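Local coordinates for protein HP0721 (Helicobacter pylori, PDB 2XRH) that is a secreted protein of unknown function that binds nicotinic acid in the crystal, in a pocket of its helical fold, at residues V25-P28 and Q29-V32; D33-K36 and E37-R41. One frame throughout, in Å; residues are numbered along the deposited sequence.

Contacts 1 and 2 follow one another without a break along the chain, and their centres lie about 12 Å apart. Contact 1 (25-28 with 29-32) brings the loop after helix 16-21 into the first turn of helix 31-44; contact 2 (33-36 with 37-41) is the next part of the same helix. They also touch directly, where CG2 of Val26 packs at 3.7 Å from CD1 of Tyr34. Each supplies a residue to the nicotinic acid pocket, Ile31 from contact 1 and Thr35 from contact 2, one helical turn apart. One side of this helix thus lines the ligand site, while Tyr34 and Leu38 face the helices 16-21 and 47-65 of the DUF1104 region.

Contact 1: V25-P28 and Q29-V32; sequences VVAP and QDIV. With NIO (nicotinic acid), chain B.
The side chain of Ile31 reaches in two directions at once: its CD1 lies 3.7 Å from CG1 of Val26 and 3.6 Å from C1 of nicotinic acid. The methyl end therefore sits between the loop residue and the ligand ring. Chi1 of -147° is well short of a fully staggered value and carries the CG1-CD1 arm toward the pocket, leaving CG2 over the carbonyl oxygen of Pro28. Val26 adds a second apolar touch, its CG1 resting against CB of Asp30.

Two successive backbone bonds turn the chain into the helix. Asp30 N donates to Ala27 O at 2.9 Å, and Ile31 N donates to Pro28 O at 3.1 Å. Both donors stand well above the plane of their carbonyl, the second by 70°, consistent with a tight i to i+3 turn. A water pairs the carboxylate of Asp30 with the loop backbone, donating to OD2 at 2.7 Å and accepting from Ala27 N. Another water bridges Pro28 O and Val32 N, an i to i+4 pair at the start of the helix.

Arg76 of helix 70-86 is hydrogen-bonded to the carbonyl of Val26 and also to the nicotinic acid, so loop and ligand share a partner. That helix packs on this corner through Ala79, Val80 and Ala83, while Lys9 and Phe11 meet Asp30, so that the start of helix 31-44 meets both helix 70-86 and the segment before helix 16-21.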
loop_
_atom_site.group_PDB
_atom_site.type_symbol
_atom_site.label_atom_id
_atom_site.label_comp_id
_atom_site.label_asym_id
_atom_site.label_seq_id
_atom_site.Cartn_x
_atom_site.Cartn_y
_atom_site.Cartn_z
ATOM N N VAL A 25 10.811 0.446 -10.151
ATOM C CA VAL A 25 12.180 0.877 -9.853
ATOM C C VAL A 25 12.520 2.245 -10.399
ATOM O O VAL A 25 13.568 2.778 -10.051
ATOM C CB VAL A 25 13.213 -0.144 -10.334
ATOM C CG1 VAL A 25 12.908 -1.463 -9.732
ATOM C CG2 VAL A 25 13.213 -0.252 -11.756
ATOM N N VAL A 26 11.642 2.821 -11.216
ATOM C CA VAL A 26 11.906 4.142 -11.801
ATOM C C VAL A 26 11.949 5.153 -10.641
ATOM O O VAL A 26 11.155 5.074 -9.736
ATOM C CB VAL A 26 10.811 4.543 -12.826
ATOM C CG1 VAL A 26 10.951 5.963 -13.310
ATOM C CG2 VAL A 26 10.805 3.578 -14.022
ATOM N N ALA A 27 12.889 6.085 -10.686
ATOM C CA ALA A 27 13.034 7.070 -9.610
ATOM C C ALA A 27 11.839 8.014 -9.608
ATOM O O ALA A 27 11.295 8.328 -10.667
ATOM C CB ALA A 27 14.319 7.860 -9.780
ATOM N N PRO A 28 11.391 8.443 -8.435
ATOM C CA PRO A 28 10.275 9.402 -8.409
ATOM C C PRO A 28 10.494 10.620 -9.299
ATOM O O PRO A 28 9.542 11.116 -9.888
ATOM C CB PRO A 28 10.147 9.739 -6.938
ATOM C CG PRO A 28 10.573 8.465 -6.241
ATOM C CD PRO A 28 11.693 7.912 -7.093
ATOM N N GLN A 29 11.720 11.117 -9.376
ATOM C CA GLN A 29 12.008 12.303 -10.183
ATOM C C GLN A 29 11.744 12.067 -11.677
ATOM O O GLN A 29 11.629 13.002 -12.419
ATOM C CB GLN A 29 13.451 12.776 -9.968
ATOM C CG GLN A 29 14.487 11.780 -10.482
ATOM C CD GLN A 29 15.888 12.042 -10.016
ATOM O OE1 GLN A 29 16.673 12.642 -10.725
ATOM N NE2 GLN A 29 16.209 11.577 -8.820
ATOM N N ASP A 30 11.670 10.789 -12.084
ATOM C CA ASP A 30 11.433 10.393 -13.485
ATOM C C ASP A 30 10.056 9.800 -13.696
ATOM O O ASP A 30 9.730 9.468 -14.846
ATOM C CB ASP A 30 12.471 9.370 -13.946
ATOM C CG ASP A 30 13.884 9.910 -13.914
ATOM O OD1 ASP A 30 14.089 11.080 -14.325
ATOM O OD2 ASP A 30 14.804 9.154 -13.504
ATOM N N ILE A 31 9.221 9.786 -12.662
ATOM C CA ILE A 31 7.967 9.050 -12.726
ATOM C C ILE A 31 6.923 9.687 -13.616
ATOM O O ILE A 31 6.176 8.969 -14.268
ATOM C CB ILE A 31 7.380 8.641 -11.317
ATOM C CG1 ILE A 31 6.640 7.286 -11.413
ATOM C CG2 ILE A 31 6.537 9.745 -10.663
ATOM C CD1 ILE A 31 7.628 6.058 -11.674
ATOM N N VAL A 32 6.857 11.019 -13.659
ATOM C CA VAL A 32 5.891 11.670 -14.541
ATOM C C VAL A 32 6.230 11.367 -16.013
ATOM O O VAL A 32 5.362 11.004 -16.795
ATOM C CB VAL A 32 5.799 13.207 -14.269
ATOM C CG1 VAL A 32 5.028 13.929 -15.365
ATOM C CG2 VAL A 32 5.126 13.435 -12.916
HETATM N N NIO B . 3.629 4.954 -12.614
HETATM C C1 NIO B . 4.540 4.275 -11.887
HETATM C C2 NIO B . 4.224 3.824 -10.593
HETATM C C3 NIO B . 3.005 4.094 -10.040
HETATM C C4 NIO B . 2.096 4.792 -10.821
HETATM C C5 NIO B . 2.432 5.216 -12.103
HETATM C C6 NIO B . 5.255 3.159 -9.754
HETATM O O1 NIO B . 5.168 3.324 -8.503
HETATM O O2 NIO B . 6.184 2.546 -10.295
HETATM O O HOH W 1 14.661 6.476 -12.909
HETATM O O HOH W 2 8.485 12.844 -11.915
#

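Contact 2: D33-K36 and E37-R41; sequences DYTK and ELKKR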
loop_
_atom_site.group_PDB
_atom_site.type_symbol
_atom_site.label_atom_id
_atom_site.label_comp_id
_atom_site.label_asym_id
_atom_site.label_seq_id
_atom_site.Cartn_x
_atom_site.Cartn_y
_atom_site.Cartn_z
ATOM N N ASP A 33 7.487 11.488 -16.384
ATOM C CA ASP A 33 7.908 11.181 -17.727
ATOM C C ASP A 33 7.685 9.711 -18.065
ATOM O O ASP A 33 7.236 9.381 -19.148
ATOM C CB ASP A 33 9.382 11.521 -17.925
ATOM C CG ASP A 33 9.641 13.031 -18.047
ATOM O OD1 ASP A 33 8.691 13.830 -18.175
ATOM O OD2 ASP A 33 10.822 13.409 -17.993
ATOM N N TYR A 34 7.957 8.826 -17.116
ATOM C CA TYR A 34 7.719 7.403 -17.341
ATOM C C TYR A 34 6.248 7.125 -17.590
ATOM O O TYR A 34 5.892 6.399 -18.517
ATOM C CB TYR A 34 8.194 6.638 -16.117
ATOM C CG TYR A 34 8.020 5.123 -16.164
ATOM C CD1 TYR A 34 8.734 4.327 -17.017
ATOM C CD2 TYR A 34 7.165 4.501 -15.247
ATOM C CE1 TYR A 34 8.569 2.926 -17.018
ATOM C CE2 TYR A 34 7.012 3.141 -15.224
ATOM C CZ TYR A 34 7.697 2.348 -16.099
ATOM O OH TYR A 34 7.536 0.978 -16.070
ATOM N N THR A 35 5.395 7.675 -16.763
ATOM C CA THR A 35 3.955 7.466 -16.846
ATOM C C THR A 35 3.404 8.041 -18.145
ATOM O O THR A 35 2.625 7.385 -18.823
ATOM C CB THR A 35 3.271 8.114 -15.643
ATOM O OG1 THR A 35 3.795 7.555 -14.429
ATOM C CG2 THR A 35 1.773 7.956 -15.663
ATOM N N LYS A 36 3.853 9.242 -18.519
ATOM C CA LYS A 36 3.492 9.807 -19.817
ATOM C C LYS A 36 3.916 8.886 -20.966
ATOM O O LYS A 36 3.146 8.703 -21.909
ATOM C CB LYS A 36 4.064 11.221 -19.981
ATOM C CG LYS A 36 3.428 12.253 -19.050
ATOM C CD LYS A 36 4.088 13.624 -19.163
ATOM C CE LYS A 36 3.283 14.649 -18.381
ATOM N NZ LYS A 36 3.893 16.041 -18.461
ATOM N N GLU A 37 5.102 8.312 -20.911
ATOM C CA GLU A 37 5.566 7.422 -21.960
ATOM C C GLU A 37 4.710 6.149 -22.032
ATOM O O GLU A 37 4.303 5.737 -23.101
ATOM C CB GLU A 37 7.031 7.077 -21.847
ATOM C CG GLU A 37 7.568 6.318 -23.069
ATOM C CD GLU A 37 7.713 7.201 -24.325
ATOM O OE1 GLU A 37 7.858 8.437 -24.178
ATOM O OE2 GLU A 37 7.667 6.661 -25.440
ATOM N N LEU A 38 4.384 5.578 -20.888
ATOM C CA LEU A 38 3.557 4.364 -20.838
ATOM C C LEU A 38 2.198 4.643 -21.420
ATOM O O LEU A 38 1.728 3.855 -22.210
ATOM C CB LEU A 38 3.427 3.881 -19.394
ATOM C CG LEU A 38 4.599 3.212 -18.690
ATOM C CD1 LEU A 38 4.141 2.823 -17.265
ATOM C CD2 LEU A 38 5.138 2.011 -19.467
ATOM N N LYS A 39 1.611 5.793 -21.083
ATOM C CA LYS A 39 0.272 6.181 -21.556
ATOM C C LYS A 39 0.333 6.404 -23.054
ATOM O O LYS A 39 -0.541 5.951 -23.770
ATOM C CB LYS A 39 -0.315 7.377 -20.815
ATOM C CG LYS A 39 -0.686 7.105 -19.364
ATOM C CD LYS A 39 -1.344 8.347 -18.701
ATOM C CE LYS A 39 -1.873 8.086 -17.280
ATOM N NZ LYS A 39 -3.328 7.709 -17.203
ATOM N N LYS A 40 1.379 7.069 -23.514
ATOM C CA LYS A 40 1.610 7.257 -24.956
ATOM C C LYS A 40 1.606 5.925 -25.708
ATOM O O LYS A 40 0.920 5.782 -26.734
ATOM C CB LYS A 40 2.934 7.985 -25.189
ATOM C CG LYS A 40 3.422 7.951 -26.617
ATOM C CD LYS A 40 4.400 9.096 -26.855
ATOM C CE LYS A 40 3.790 10.450 -26.496
ATOM N NZ LYS A 40 2.664 10.842 -27.385
ATOM N N ARG A 41 2.353 4.948 -25.211
ATOM C CA ARG A 41 2.479 3.648 -25.857
ATOM C C ARG A 41 1.142 2.908 -25.810
ATOM O O ARG A 41 0.690 2.366 -26.814
ATOM C CB ARG A 41 3.554 2.743 -25.220
ATOM C CG ARG A 41 4.960 3.292 -25.064
ATOM C CD ARG A 41 5.651 3.584 -26.327
ATOM N NE ARG A 41 6.980 4.195 -26.087
ATOM C CZ ARG A 41 8.142 3.563 -25.932
ATOM N NH1 ARG A 41 8.233 2.242 -26.033
ATOM N NH2 ARG A 41 9.266 4.275 -25.762
#
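Lys39 N to Thr35 O and Leu38 N to Tyr34 O, both 2.9 Å, belong to four successive i to i+4 backbone bonds, from Glu37 N to Asp33 O through Lys40 N to Lys36 O, and Arg41 N to Glu37 O continues the series. Glu37 and Arg41 also form a salt bridge one turn apart. Both donors converge on a single carboxylate oxygen: Arg41 NE lies 2.6 Å from Glu37 OE2, on its anti lone pair, and NH2 approaches the same atom from above the carboxylate plane. OE2 lies at the edge of the guanidinium, nearly in its plane, a side-on grip that limits rotation of the group. Asp16 gives the arginine a second acidic partner through NH1, tying this helix to helix 16-21.

The Tyr34 ring is covered on one face by Leu38. CD1 of Leu38 lies 3.5 Å from CE2 of Tyr34 and 4.0 Å from the ring centroid, a CH-pi contact 30° off the normal. With CG anti to the backbone N (chi1 180°), the ring projects outward from the helix, and Leu38 reaches back over its face. The tyrosine hydroxyl is hydrogen-bonded to the carbonyl of Leu19, Phe11 meets the ring edge-to-face, and Leu38 packs onto Phe53 and Leu57 of helix 47-65.

Thr35 and Lys39 run side by side, CG2 and CE 4.0 Å apart. The threonine hydroxyl is hydrogen-bonded to the carbonyl of Ile31 and makes a weak bond to the nicotinic acid nitrogen. This is an amphipathic alpha-helix, with Tyr34 and Leu38 in the apolar core, lysines outward and Thr35 in the ligand pocket.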